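Local coordinates for protein probable dipeptidase (Pseudomonas aeruginosa, PDB 3B40) that is a probable metal-dependent dipeptidase of peptidase family M19, thought to hydrolyse dipeptides within a TIM-barrel fold, at residues Asp283-Arg288 with Ala320-Gly325; Arg272-Pro277 with Asp298-Pro303. The protein carries 11 engineered substitutions. All blocks are in the same frame, centred on the assembly; numbering follows the deposited sequence.

Contact 1 of 2, residues Asp283-Arg288 with Ala320-Gly325; sequences DALRAR and ASALYG. Engineered in segment 283-288: D283 (natural residue Asn).
L285 bridges helix 276-288 to A322 and L323 of helix 313-328, where the CA atoms of L285 and L323 approach to 7.6 Å. Two residues before L285, the engineered D283 takes no part across the contact, its OD1 accepting a hydrogen bond from the backbone N of L294 in the loop that follows. CB of L285 is directed toward the second helix. CG stands anti to the backbone N (chi1 168°), which spreads the two methyls over consecutive residues of that helix. CD1 packs against the A322 methyl, at 3.7 Å from its CB. CD2 instead settles on the backbone at the start of L323, 3.6 Å from the N atom of L323, and is also in van der Waals range of its CB at 4.1 Å. The L323 branch does not meet L285 with its tip: its CD2 lies 3.8 Å above the plane of the Y324 ring, over the ring centre. R286, next along the first helix, is engaged with the intervening loop, forming a salt bridge to D305 through NH2 and a hydrogen bond from NE to the carbonyl O of P292. At the end of the segment, the R288 side chain runs toward the second helix but stops short, its NH1 5.1 Å from CB of A322. Y319 and I326 flank L285 on the second helix, and a bound magnesium ion lies about 9 Å from the A322 side chain, on this outer part of the molecule. The arrangement is an apolar helix-to-helix contact within the long helical connection joining the adjacent parallel strands 261-265 and 354-357 of the TIM barrel.

Contact 2 of 2, residues Arg272-Pro277 with Asp298-Pro303; sequences RPLSKP and DYALMP
At L274 and A300, the closest point between the two backbones, the CA atoms remain 8.4 Å apart, so side chains alone make the contact. From P273 to S275 the chain is extended, with polyproline-like torsions, and it passes into helix 276-288 at K276, S275 holding the N-cap position. The 298-303 segment belongs to no regular helix or strand: it curls through A300 and L301, then straightens at M302. Both segments lie in the connection after strand 261-265 of the TIM barrel, where the extended lead-in to a helix packs against the loop that leaves its far end. L274, buried, supplies the whole of one side. Its CG is anti to the carbonyl carbon (chi1 -63°), which sends the branched end toward the curl. L301 adopts the same conformation, and the two side chains run antiparallel, one alongside the other. L282 of helix 276-288 touches both L274 and A300, and L279 adds to the apolar surface around L274. Polar groups of the first segment are engaged with other partners: R272 forms a salt bridge with E337, while the S275 hydroxyl makes a hydrogen bond with E330 rather than capping its helix. The closest approaches all involve methyl groups. CD1 of L274 meets CB of A300 at 3.7 Å and CD2 of L301 at 3.8 Å, and that same L301 CD2 lies 4.0 Å from CD2 of L274.

How the contacts relate
Contacts 1 and 2 are tied together by helix 276-288: contact 2 lies at the lead-in to it, through L274, and contact 1 on its last turns. Their centres are 11 Å apart. Both are small, buried and apolar, with a single leucine on one side, but contact 1 joins two regular helices farther from the centre of the chain, whereas contact 2 joins two irregular segments nearer to it. Along the sequence their segments alternate, and they meet directly: the Y324 ring of 320-325 packs on the 298-303 loop, with its OH 3.4 Å from CD of P303. In contact 1 a leucine methyl also rests on a helix backbone N, whereas the closest approaches of contact 2 are methyl against methyl.

Contact 1 of 2, residues Asp283-Arg288 with Ala320-Gly325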
ATOM      1  N   ASP A 283      -1.927   5.586 -26.815  1.00 22.70           N
ATOM      2  CA  ASP A 283      -1.513   6.663 -27.739  1.00 23.87           C
ATOM      3  C   ASP A 283      -2.637   7.164 -28.656  1.00 24.10           C
ATOM      4  O   ASP A 283      -2.793   8.385 -28.850  1.00 24.80           O
ATOM      5  CB  ASP A 283      -0.253   6.264 -28.524  1.00 24.07           C
ATOM      6  CG  ASP A 283       1.043   6.556 -27.749  1.00 24.72           C
ATOM      7  OD1 ASP A 283       1.002   7.261 -26.702  1.00 23.25           O
ATOM      8  OD2 ASP A 283       2.118   6.107 -28.207  1.00 25.35           O
ATOM      9  N   ALA A 284      -3.459   6.243 -29.166  1.00 24.45           N
ATOM     10  CA  ALA A 284      -4.626   6.631 -29.975  1.00 24.61           C
ATOM     11  C   ALA A 284      -5.578   7.484 -29.150  1.00 24.71           C
ATOM     12  O   ALA A 284      -6.115   8.468 -29.654  1.00 24.84           O
ATOM     13  CB  ALA A 284      -5.350   5.400 -30.539  1.00 25.43           C
ATOM     14  N   LEU A 285      -5.778   7.124 -27.876  1.00 24.19           N
ATOM     15  CA  LEU A 285      -6.665   7.895 -27.001  1.00 23.12           C
ATOM     16  C   LEU A 285      -6.080   9.273 -26.700  1.00 22.46           C
ATOM     17  O   LEU A 285      -6.793  10.263 -26.715  1.00 22.82           O
ATOM     18  CB  LEU A 285      -6.949   7.143 -25.699  1.00 23.60           C
ATOM     19  CG  LEU A 285      -7.626   7.871 -24.535  1.00 21.16           C
ATOM     20  CD1 LEU A 285      -9.085   8.137 -24.863  1.00 23.54           C
ATOM     21  CD2 LEU A 285      -7.539   7.041 -23.299  1.00 20.20           C
ATOM     22  N   ARG A 286      -4.786   9.314 -26.431  1.00 22.02           N
ATOM     23  CA  ARG A 286      -4.096  10.556 -26.115  1.00 22.12           C
ATOM     24  C   ARG A 286      -4.226  11.538 -27.303  1.00 23.09           C
ATOM     25  O   ARG A 286      -4.640  12.682 -27.136  1.00 23.40           O
ATOM     26  CB  ARG A 286      -2.640  10.241 -25.767  1.00 22.02           C
ATOM     27  CG  ARG A 286      -2.458   9.715 -24.330  1.00 20.14           C
ATOM     28  CD  ARG A 286      -1.023   9.279 -24.048  1.00 20.07           C
ATOM     29  NE  ARG A 286      -0.165  10.467 -23.990  1.00 17.44           N
ATOM     30  CZ  ARG A 286      -0.089  11.260 -22.931  1.00 17.07           C
ATOM     31  NH1 ARG A 286      -0.782  10.959 -21.820  1.00 15.64           N
ATOM     32  NH2 ARG A 286       0.667  12.350 -22.984  1.00 16.02           N
ATOM     33  N   ALA A 287      -3.914  11.054 -28.500  1.00 24.35           N
ATOM     34  CA  ALA A 287      -4.158  11.769 -29.761  1.00 25.01           C
ATOM     35  C   ALA A 287      -5.576  12.371 -29.936  1.00 25.33           C
ATOM     36  O   ALA A 287      -5.702  13.515 -30.370  1.00 25.28           O
ATOM     37  CB  ALA A 287      -3.801  10.879 -30.939  1.00 24.80           C
ATOM     38  N   ARG A 288      -6.643  11.648 -29.591  1.00 26.45           N
ATOM     39  CA  ARG A 288      -7.981  12.283 -29.689  1.00 27.50           C
ATOM     40  C   ARG A 288      -8.313  13.296 -28.603  1.00 26.48           C
ATOM     41  O   ARG A 288      -9.305  14.020 -28.721  1.00 26.31           O
ATOM     42  CB  ARG A 288      -9.148  11.299 -29.905  1.00 28.05           C
ATOM     43  CG  ARG A 288      -9.176  10.068 -29.044  1.00 30.28           C
ATOM     44  CD  ARG A 288     -10.417   9.211 -29.347  1.00 30.91           C
ATOM     45  NE  ARG A 288     -11.560   9.614 -28.494  1.00 39.87           N
ATOM     46  CZ  ARG A 288     -12.198   8.836 -27.605  1.00 39.71           C
ATOM     47  NH1 ARG A 288     -11.869   7.558 -27.435  1.00 39.82           N
ATOM     48  NH2 ARG A 288     -13.203   9.336 -26.892  1.00 40.02           N
ATOM     49  N   ALA A 320     -10.194   9.925 -18.449  1.00 21.05           N
ATOM     50  CA  ALA A 320      -9.933   9.022 -17.300  1.00 21.37           C
ATOM     51  C   ALA A 320     -10.664   7.679 -17.445  1.00 21.49           C
ATOM     52  O   ALA A 320     -10.047   6.610 -17.376  1.00 21.58           O
ATOM     53  CB  ALA A 320     -10.314   9.717 -15.952  1.00 20.61           C
ATOM     54  N   SER A 321     -11.982   7.726 -17.672  1.00 22.33           N
ATOM     55  CA  SER A 321     -12.760   6.470 -17.840  1.00 21.82           C
ATOM     56  C   SER A 321     -12.190   5.614 -18.945  1.00 20.49           C
ATOM     57  O   SER A 321     -11.920   4.431 -18.736  1.00 20.35           O
ATOM     58  CB  SER A 321     -14.232   6.737 -18.091  1.00 22.50           C
ATOM     59  OG  SER A 321     -14.749   7.538 -17.039  1.00 25.79           O
ATOM     60  N   ALA A 322     -11.960   6.218 -20.105  1.00 19.30           N
ATOM     61  CA  ALA A 322     -11.378   5.498 -21.234  1.00 19.09           C
ATOM     62  C   ALA A 322      -9.981   4.955 -20.979  1.00 19.46           C
ATOM     63  O   ALA A 322      -9.649   3.864 -21.446  1.00 19.93           O
ATOM     64  CB  ALA A 322     -11.369   6.374 -22.499  1.00 18.71           C
ATOM     65  N   LEU A 323      -9.145   5.735 -20.296  1.00 19.48           N
ATOM     66  CA  LEU A 323      -7.779   5.307 -19.975  1.00 20.17           C
ATOM     67  C   LEU A 323      -7.853   4.048 -19.095  1.00 20.81           C
ATOM     68  O   LEU A 323      -7.238   3.029 -19.405  1.00 20.63           O
ATOM     69  CB  LEU A 323      -7.004   6.446 -19.289  1.00 19.61           C
ATOM     70  CG  LEU A 323      -5.583   6.211 -18.750  1.00 19.72           C
ATOM     71  CD1 LEU A 323      -4.734   7.361 -19.133  1.00 22.13           C
ATOM     72  CD2 LEU A 323      -5.597   6.070 -17.276  1.00 20.78           C
ATOM     73  N   TYR A 324      -8.644   4.118 -18.029  1.00 22.27           N
ATOM     74  CA  TYR A 324      -8.744   3.014 -17.099  1.00 24.00           C
ATOM     75  C   TYR A 324      -9.365   1.752 -17.710  1.00 24.73           C
ATOM     76  O   TYR A 324      -9.059   0.637 -17.273  1.00 26.07           O
ATOM     77  CB  TYR A 324      -9.425   3.462 -15.809  1.00 24.96           C
ATOM     78  CG  TYR A 324      -8.500   4.311 -14.940  1.00 26.15           C
ATOM     79  CD1 TYR A 324      -7.271   3.808 -14.501  1.00 27.57           C
ATOM     80  CD2 TYR A 324      -8.849   5.612 -14.572  1.00 28.17           C
ATOM     81  CE1 TYR A 324      -6.400   4.580 -13.700  1.00 28.67           C
ATOM     82  CE2 TYR A 324      -7.989   6.401 -13.766  1.00 27.88           C
ATOM     83  CZ  TYR A 324      -6.769   5.877 -13.345  1.00 27.58           C
ATOM     84  OH  TYR A 324      -5.919   6.631 -12.575  1.00 27.44           O
ATOM     85  N   GLY A 325     -10.212   1.922 -18.719  1.00 24.71           N
ATOM     86  CA  GLY A 325     -10.789   0.783 -19.452  1.00 24.33           C
ATOM     87  C   GLY A 325      -9.725   0.031 -20.226  1.00 23.95           C
ATOM     88  O   GLY A 325      -9.715  -1.204 -20.256  1.00 23.59           O
TER

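Contact 2 of 2, residues Arg272-Pro277 with Asp298-Pro303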
ATOM      1  N   ARG A 272       5.208  -5.293 -14.203  1.00 15.70           N
ATOM      2  CA  ARG A 272       5.429  -5.504 -15.628  1.00 16.54           C
ATOM      3  C   ARG A 272       5.105  -4.224 -16.421  1.00 16.15           C
ATOM      4  O   ARG A 272       3.995  -3.707 -16.285  1.00 16.19           O
ATOM      5  CB  ARG A 272       4.527  -6.629 -16.119  1.00 15.96           C
ATOM      6  CG  ARG A 272       4.691  -6.925 -17.598  1.00 19.50           C
ATOM      7  CD  ARG A 272       3.637  -7.903 -18.092  1.00 17.32           C
ATOM      8  NE  ARG A 272       3.922  -9.256 -17.657  1.00 21.16           N
ATOM      9  CZ  ARG A 272       3.128 -10.293 -17.896  1.00 22.32           C
ATOM     10  NH1 ARG A 272       2.006 -10.101 -18.569  1.00 22.90           N
ATOM     11  NH2 ARG A 272       3.446 -11.514 -17.448  1.00 23.24           N
ATOM     12  N   PRO A 273       6.057  -3.732 -17.253  1.00 16.55           N
ATOM     13  CA  PRO A 273       5.801  -2.587 -18.145  1.00 17.48           C
ATOM     14  C   PRO A 273       4.642  -2.889 -19.120  1.00 18.15           C
ATOM     15  O   PRO A 273       4.520  -4.013 -19.575  1.00 19.32           O
ATOM     16  CB  PRO A 273       7.116  -2.416 -18.928  1.00 17.49           C
ATOM     17  CG  PRO A 273       8.140  -3.237 -18.217  1.00 18.17           C
ATOM     18  CD  PRO A 273       7.440  -4.241 -17.355  1.00 16.63           C
ATOM     19  N   LEU A 274       3.805  -1.903 -19.419  1.00 18.53           N
ATOM     20  CA  LEU A 274       2.659  -2.110 -20.303  1.00 19.23           C
ATOM     21  C   LEU A 274       3.104  -2.636 -21.664  1.00 19.90           C
ATOM     22  O   LEU A 274       4.085  -2.144 -22.246  1.00 20.32           O
ATOM     23  CB  LEU A 274       1.873  -0.806 -20.485  1.00 18.98           C
ATOM     24  CG  LEU A 274       1.210  -0.192 -19.237  1.00 19.09           C
ATOM     25  CD1 LEU A 274       0.566   1.157 -19.584  1.00 18.73           C
ATOM     26  CD2 LEU A 274       0.180  -1.099 -18.584  1.00 19.06           C
ATOM     27  N   SER A 275       2.402  -3.662 -22.142  1.00 20.77           N
ATOM     28  CA  SER A 275       2.659  -4.267 -23.454  1.00 21.36           C
ATOM     29  C   SER A 275       2.353  -3.287 -24.577  1.00 21.99           C
ATOM     30  O   SER A 275       1.544  -2.370 -24.406  1.00 22.59           O
ATOM     31  CB  SER A 275       1.823  -5.529 -23.635  1.00 20.88           C
ATOM     32  OG  SER A 275       0.441  -5.217 -23.629  1.00 21.10           O
ATOM     33  N   LYS A 276       2.999  -3.485 -25.727  1.00 23.05           N
ATOM     34  CA  LYS A 276       2.814  -2.585 -26.878  1.00 24.24           C
ATOM     35  C   LYS A 276       1.355  -2.395 -27.326  1.00 24.36           C
ATOM     36  O   LYS A 276       0.943  -1.252 -27.607  1.00 24.02           O
ATOM     37  CB  LYS A 276       3.728  -2.975 -28.059  1.00 24.34           C
ATOM     38  CG  LYS A 276       3.879  -1.876 -29.107  1.00 26.73           C
ATOM     39  CD  LYS A 276       4.297  -0.559 -28.448  1.00 29.57           C
ATOM     40  CE  LYS A 276       5.070   0.348 -29.411  1.00 30.57           C
ATOM     41  NZ  LYS A 276       4.169   1.165 -30.256  1.00 32.68           N
ATOM     42  N   PRO A 277       0.555  -3.499 -27.397  1.00 24.63           N
ATOM     43  CA  PRO A 277      -0.863  -3.283 -27.766  1.00 24.58           C
ATOM     44  C   PRO A 277      -1.614  -2.305 -26.865  1.00 24.61           C
ATOM     45  O   PRO A 277      -2.527  -1.605 -27.326  1.00 24.63           O
ATOM     46  CB  PRO A 277      -1.477  -4.690 -27.665  1.00 24.62           C
ATOM     47  CG  PRO A 277      -0.313  -5.608 -27.943  1.00 24.68           C
ATOM     48  CD  PRO A 277       0.852  -4.938 -27.232  1.00 24.77           C
ATOM     49  N   ASP A 298       4.570   6.976 -16.636  1.00 17.96           N
ATOM     50  CA  ASP A 298       3.926   7.703 -15.546  1.00 16.46           C
ATOM     51  C   ASP A 298       2.527   8.215 -15.907  1.00 17.33           C
ATOM     52  O   ASP A 298       1.600   8.167 -15.084  1.00 15.52           O
ATOM     53  CB  ASP A 298       4.800   8.853 -15.073  1.00 17.57           C
ATOM     54  CG  ASP A 298       6.065   8.388 -14.400  1.00 17.14           C
ATOM     55  OD1 ASP A 298       6.011   7.529 -13.505  1.00 16.32           O
ATOM     56  OD2 ASP A 298       7.130   8.906 -14.756  1.00 24.67           O
ATOM     57  N   TYR A 299       2.381   8.691 -17.143  1.00 17.47           N
ATOM     58  CA  TYR A 299       1.105   9.231 -17.614  1.00 17.54           C
ATOM     59  C   TYR A 299       0.272   8.191 -18.357  1.00 17.88           C
ATOM     60  O   TYR A 299      -0.799   8.522 -18.877  1.00 17.82           O
ATOM     61  CB  TYR A 299       1.333  10.428 -18.542  1.00 18.15           C
ATOM     62  CG  TYR A 299       2.074  11.611 -17.925  1.00 18.24           C
ATOM     63  CD1 TYR A 299       2.182  11.765 -16.537  1.00 18.50           C
ATOM     64  CD2 TYR A 299       2.615  12.602 -18.748  1.00 16.21           C
ATOM     65  CE1 TYR A 299       2.868  12.848 -15.994  1.00 21.75           C
ATOM     66  CE2 TYR A 299       3.289  13.697 -18.227  1.00 19.74           C
ATOM     67  CZ  TYR A 299       3.411  13.814 -16.860  1.00 20.14           C
ATOM     68  OH  TYR A 299       4.063  14.891 -16.365  1.00 22.66           O
ATOM     69  N   ALA A 300       0.796   6.962 -18.439  1.00 17.26           N
ATOM     70  CA  ALA A 300       0.095   5.834 -19.024  1.00 17.56           C
ATOM     71  C   ALA A 300      -0.787   5.215 -17.958  1.00 18.10           C
ATOM     72  O   ALA A 300      -1.881   4.726 -18.259  1.00 18.85           O
ATOM     73  CB  ALA A 300       1.082   4.784 -19.531  1.00 16.49           C
ATOM     74  N   LEU A 301      -0.301   5.225 -16.715  1.00 18.02           N
ATOM     75  CA  LEU A 301      -0.968   4.491 -15.615  1.00 18.05           C
ATOM     76  C   LEU A 301      -1.978   5.339 -14.881  1.00 18.31           C
ATOM     77  O   LEU A 301      -2.737   4.846 -14.053  1.00 17.25           O
ATOM     78  CB  LEU A 301       0.073   3.917 -14.641  1.00 18.61           C
ATOM     79  CG  LEU A 301       1.120   2.955 -15.216  1.00 16.33           C
ATOM     80  CD1 LEU A 301       2.151   2.565 -14.151  1.00 18.29           C
ATOM     81  CD2 LEU A 301       0.471   1.699 -15.793  1.00 17.24           C
ATOM     82  N   MET A 302      -1.987   6.638 -15.185  1.00 19.82           N
ATOM     83  CA  MET A 302      -2.910   7.554 -14.554  1.00 21.22           C
ATOM     84  C   MET A 302      -2.995   8.796 -15.442  1.00 20.92           C
ATOM     85  O   MET A 302      -2.064   9.067 -16.206  1.00 21.19           O
ATOM     86  CB  MET A 302      -2.378   7.928 -13.166  1.00 21.62           C
ATOM     87  CG  MET A 302      -1.120   8.801 -13.246  1.00 22.82           C
ATOM     88  SD  MET A 302      -0.886   9.846 -11.814  1.00 24.10           S
ATOM     89  CE  MET A 302       0.724  10.561 -12.227  1.00 24.73           C
ATOM     90  N   PRO A 303      -4.132   9.512 -15.411  1.00 20.62           N
ATOM     91  CA  PRO A 303      -4.206  10.792 -16.121  1.00 20.20           C
ATOM     92  C   PRO A 303      -3.321  11.871 -15.491  1.00 19.48           C
ATOM     93  O   PRO A 303      -3.816  12.695 -14.730  1.00 19.89           O
ATOM     94  CB  PRO A 303      -5.691  11.163 -16.014  1.00 20.30           C
ATOM     95  CG  PRO A 303      -6.187  10.389 -14.834  1.00 21.44           C
ATOM     96  CD  PRO A 303      -5.431   9.126 -14.830  1.00 20.31           C
TER